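Side-chain contacts in N-acetylcysteine deacetylase (Bacillus subtilis, PDB 1YSJ), which probably deacetylates N-acetylcysteine to cysteine and acetate with two divalent metal ions, allowing growth on S-(2-succino)cysteine as sole sulfur source: residues Gly298-Gly302 with Tyr303-Ala307; Glu105-Leu109 with Pro110-Lys114. The protein carries 1 engineered substitution. One frame throughout, in Å; residues are numbered along the deposited sequence.

Overall arrangement
From the N terminus the chain first reaches interaction 2, a ten-residue bend, 105-114, containing a type I turn, in the long loop between strand 91-97 and helix 124-139. There a buried glutamate bridges the two sides of this bend and joins them to helix 28-43, in the metal-binding part of the fold built on the eight-stranded mixed sheet. Interaction 1 comes later, in the part built on the four-stranded antiparallel sheet, where residues 298-307 end helix 282-302 and lead into strand 306-320, outermost in its sheet within this chain. The two contacts follow in series, neither enclosing nor crossing the other, their centres about 53 Å apart. Each shapes a local reversal in a different part.

Interaction 1. Residues Gly298-Gly302 with Tyr303-Ala307; sequences GIAAG and YGAQA
Ala300 O gathers the chain at the end of the helix, taking one hydrogen bond from Tyr303 N at 3.0 Å and a second from Ala305 N at 2.9 Å. The two donors arrive from opposite faces of the carbonyl plane. A weaker bond from Gly304 N to Ala301 O, 3.3 Å long, completes a Schellman motif. Gly304, with a positive phi of 71°, is its C-prime residue and swings the backbone out of the helix.

Packing is tight on the inner side of this reversal. The methyl of buried Ala300 meets that of Ala307, CB to CB 4.1 Å, while Ala305 CB sits 3.6 Å from Ala300 O. On another flank of the helix end, Tyr303 runs alongside Ile299, both pointing the same way. With CG anti to its carbonyl carbon (chi1 -72°), the ring turns an edge to the helix: CD1 comes within 3.2 Å of Ile299 O, near the ring plane, and CE1 lies 4.1 Å from Ile299 CG2. The outer side is looser. Ala301, Gly302 and Gly304 are exposed there.

Helix 226-237 receives the tyrosine, whose side chain touches Ala228 and Ala229 and whose OH is hydrogen-bonded to Gln232 NE2. Ala305 and Ala307 pack on Ile210 of strand 197-211, beside which strand 306-320 runs as the sheet's outermost strand within this chain.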
loop_
_atom_site.group_PDB
_atom_site.type_symbol
_atom_site.label_atom_id
_atom_site.label_comp_id
_atom_site.label_asym_id
_atom_site.label_seq_id
_atom_site.Cartn_x
_atom_site.Cartn_y
_atom_site.Cartn_z
ATOM N N GLY A 298 -1.405 9.613 19.329
ATOM C CA GLY A 298 -0.654 10.840 19.581
ATOM C C GLY A 298 0.009 11.396 18.334
ATOM O O GLY A 298 -0.178 12.568 18.002
ATOM N N ILE A 299 0.780 10.559 17.641
ATOM C CA ILE A 299 1.448 10.977 16.404
ATOM C C ILE A 299 0.447 11.478 15.357
ATOM O O ILE A 299 0.667 12.521 14.747
ATOM C CB ILE A 299 2.359 9.860 15.810
ATOM C CG1 ILE A 299 3.545 9.588 16.747
ATOM C CG2 ILE A 299 2.852 10.253 14.405
ATOM C CD1 ILE A 299 4.305 8.302 16.463
ATOM N N ALA A 300 -0.647 10.740 15.165
ATOM C CA ALA A 300 -1.675 11.120 14.186
ATOM C C ALA A 300 -2.287 12.488 14.496
ATOM O O ALA A 300 -2.476 13.305 13.591
ATOM C CB ALA A 300 -2.758 10.055 14.093
ATOM N N ALA A 301 -2.580 12.726 15.777
ATOM C CA ALA A 301 -3.146 13.995 16.245
ATOM C C ALA A 301 -2.205 15.173 16.004
ATOM O O ALA A 301 -2.657 16.300 15.794
ATOM C CB ALA A 301 -3.515 13.903 17.716
ATOM N N GLY A 302 -0.902 14.904 16.040
ATOM C CA GLY A 302 0.108 15.899 15.710
ATOM C C GLY A 302 -0.000 16.382 14.274
ATOM O O GLY A 302 0.330 17.530 13.973
ATOM N N TYR A 303 -0.479 15.503 13.392
ATOM C CA TYR A 303 -0.610 15.807 11.964
ATOM C C TYR A 303 -2.029 16.196 11.529
ATOM O O TYR A 303 -2.327 16.249 10.332
ATOM C CB TYR A 303 -0.076 14.639 11.124
ATOM C CG TYR A 303 1.427 14.536 11.174
ATOM C CD1 TYR A 303 2.060 13.733 12.122
ATOM C CD2 TYR A 303 2.221 15.269 10.292
ATOM C CE1 TYR A 303 3.445 13.650 12.181
ATOM C CE2 TYR A 303 3.607 15.194 10.343
ATOM C CZ TYR A 303 4.212 14.383 11.287
ATOM O OH TYR A 303 5.586 14.311 11.333
ATOM N N GLY A 304 -2.890 16.480 12.505
ATOM C CA GLY A 304 -4.277 16.856 12.237
ATOM C C GLY A 304 -5.118 15.695 11.739
ATOM O O GLY A 304 -6.184 15.897 11.150
ATOM N N ALA A 305 -4.632 14.479 11.978
ATOM C CA ALA A 305 -5.303 13.259 11.549
ATOM C C ALA A 305 -5.734 12.446 12.765
ATOM O O ALA A 305 -5.390 12.783 13.901
ATOM C CB ALA A 305 -4.376 12.439 10.657
ATOM N N GLN A 306 -6.501 11.384 12.528
ATOM C CA GLN A 306 -6.889 10.472 13.598
ATOM C C GLN A 306 -6.538 9.029 13.258
ATOM O O GLN A 306 -6.503 8.642 12.084
ATOM C CB GLN A 306 -8.376 10.617 13.955
ATOM C CG GLN A 306 -9.357 10.200 12.864
ATOM C CD GLN A 306 -10.807 10.222 13.335
ATOM O OE1 GLN A 306 -11.478 9.186 13.364
ATOM N NE2 GLN A 306 -11.294 11.403 13.709
ATOM N N ALA A 307 -6.267 8.245 14.295
ATOM C CA ALA A 307 -5.900 6.847 14.131
ATOM C C ALA A 307 -7.018 5.920 14.583
ATOM O O ALA A 307 -7.669 6.162 15.603
ATOM C CB ALA A 307 -4.616 6.543 14.897
#

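Interaction 2. Residues Glu105-Leu109 with Pro110-Lys114; sequences EQTNL and PFASK
Leu109 lays its CB over the centre of one face of the Phe111 ring, a CH-pi contact 4.2 Å from the centroid and only 10° off the ring normal. Its CD1 continues alongside to Phe111 CZ at 3.7 Å. Phe111 brings its ring back over the leucine because CG stands between the backbone N and the carbonyl carbon (chi1 54°). These two residues belong to a type I beta turn from Leu109 to Ala112, closed by a 3.2 Å bond from Ala112 N to Leu109 O.

Beside the turn, buried Glu105 reaches across. OE1 accepts a nearly straight 2.8 Å hydrogen bond from Ser113 N, which approaches from above the carboxylate plane. OE2 receives the hydroxyl of Thr107, OG1 to OE2 2.7 Å, on its anti side, tilted 28° out of the carboxylate plane. The methyl of Ala112 packs against the carboxylate, with CB 3.7 Å from Glu105 CD. Thr107 OG1 in turn accepts a weak bond from Leu109 N.

Helix 28-43 borders the contact: the Phe111 ring meets that of His42, and His42 NE2 is hydrogen-bonded to Glu105 OE2. The Glu105 side chain, about 12 Å from that of nickel ligand Cys122, lies near but outside the dinuclear site. Partners on both carboxylate oxygens would be expected to favour the ionised form; a backbone N-H, a hydroxyl and an imidazole fix the group beside the turn.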
loop_
_atom_site.group_PDB
_atom_site.type_symbol
_atom_site.label_atom_id
_atom_site.label_comp_id
_atom_site.label_asym_id
_atom_site.label_seq_id
_atom_site.Cartn_x
_atom_site.Cartn_y
_atom_site.Cartn_z
ATOM N N GLU A 105 7.823 -29.756 -2.411
ATOM C CA GLU A 105 8.957 -30.465 -1.817
ATOM C C GLU A 105 10.182 -30.470 -2.729
ATOM O O GLU A 105 10.066 -30.732 -3.930
ATOM C CB GLU A 105 8.557 -31.894 -1.443
ATOM C CG GLU A 105 9.662 -32.691 -0.773
ATOM C CD GLU A 105 9.139 -33.775 0.137
ATOM O OE1 GLU A 105 7.917 -34.033 0.126
ATOM O OE2 GLU A 105 9.955 -34.367 0.875
ATOM N N GLN A 106 11.347 -30.178 -2.144
ATOM C CA GLN A 106 12.618 -30.151 -2.876
ATOM C C GLN A 106 13.699 -31.047 -2.249
ATOM O O GLN A 106 14.887 -30.739 -2.327
ATOM C CB GLN A 106 13.137 -28.712 -2.994
ATOM C CG GLN A 106 12.326 -27.802 -3.910
ATOM C CD GLN A 106 13.009 -26.457 -4.150
ATOM O OE1 GLN A 106 12.611 -25.434 -3.586
ATOM N NE2 GLN A 106 14.046 -26.459 -4.980
ATOM N N THR A 107 13.286 -32.157 -1.646
ATOM C CA THR A 107 14.211 -33.056 -0.947
ATOM C C THR A 107 14.821 -34.137 -1.848
ATOM O O THR A 107 15.939 -34.609 -1.592
ATOM C CB THR A 107 13.516 -33.767 0.240
ATOM O OG1 THR A 107 12.369 -34.491 -0.235
ATOM C CG2 THR A 107 13.087 -32.769 1.308
ATOM N N ASN A 108 14.077 -34.514 -2.888
ATOM C CA ASN A 108 14.422 -35.629 -3.781
ATOM C C ASN A 108 14.542 -36.979 -3.059
ATOM O O ASN A 108 15.294 -37.857 -3.481
ATOM C CB ASN A 108 15.676 -35.317 -4.615
ATOM C CG ASN A 108 15.501 -34.099 -5.515
ATOM O OD1 ASN A 108 16.426 -33.301 -5.680
ATOM N ND2 ASN A 108 14.315 -33.951 -6.103
ATOM N N LEU A 109 13.783 -37.130 -1.975
ATOM C CA LEU A 109 13.732 -38.376 -1.210
ATOM C C LEU A 109 12.849 -39.382 -1.947
ATOM O O LEU A 109 11.956 -38.979 -2.693
ATOM C CB LEU A 109 13.174 -38.120 0.193
ATOM C CG LEU A 109 14.062 -37.405 1.216
ATOM C CD1 LEU A 109 13.221 -36.876 2.377
ATOM C CD2 LEU A 109 15.187 -38.307 1.721
ATOM N N PRO A 110 13.084 -40.695 -1.734
ATOM C CA PRO A 110 12.297 -41.705 -2.449
ATOM C C PRO A 110 10.821 -41.671 -2.051
ATOM O O PRO A 110 9.966 -42.102 -2.821
ATOM C CB PRO A 110 12.932 -43.030 -2.005
ATOM C CG PRO A 110 14.263 -42.662 -1.442
ATOM C CD PRO A 110 14.062 -41.320 -0.825
ATOM N N PHE A 111 10.547 -41.153 -0.855
ATOM C CA PHE A 111 9.199 -41.093 -0.299
ATOM C C PHE A 111 8.678 -39.655 -0.236
ATOM O O PHE A 111 7.795 -39.339 0.567
ATOM C CB PHE A 111 9.175 -41.739 1.092
ATOM C CG PHE A 111 10.187 -41.165 2.049
ATOM C CD1 PHE A 111 9.860 -40.081 2.862
ATOM C CD2 PHE A 111 11.466 -41.708 2.141
ATOM C CE1 PHE A 111 10.794 -39.545 3.746
ATOM C CE2 PHE A 111 12.404 -41.181 3.022
ATOM C CZ PHE A 111 12.066 -40.098 3.828
ATOM N N ALA A 112 9.227 -38.790 -1.088
ATOM C CA ALA A 112 8.806 -37.393 -1.158
ATOM C C ALA A 112 7.349 -37.286 -1.593
ATOM O O ALA A 112 6.832 -38.169 -2.284
ATOM C CB ALA A 112 9.701 -36.615 -2.108
ATOM N N SER A 113 6.692 -36.202 -1.179
ATOM C CA SER A 113 5.300 -35.952 -1.539
ATOM C C SER A 113 5.028 -36.286 -2.999
ATOM O O SER A 113 5.742 -35.829 -3.900
ATOM C CB SER A 113 4.929 -34.495 -1.269
ATOM O OG SER A 113 3.669 -34.181 -1.830
ATOM N N LYS A 114 3.999 -37.098 -3.213
ATOM C CA LYS A 114 3.511 -37.405 -4.552
ATOM C C LYS A 114 2.445 -36.387 -4.971
ATOM O O LYS A 114 1.911 -36.455 -6.080
ATOM C CB LYS A 114 2.978 -38.840 -4.614
ATOM C CG LYS A 114 4.078 -39.888 -4.500
ATOM C CD LYS A 114 3.558 -41.307 -4.703
ATOM C CE LYS A 114 4.578 -42.171 -5.455
ATOM N NZ LYS A 114 5.859 -42.389 -4.711
#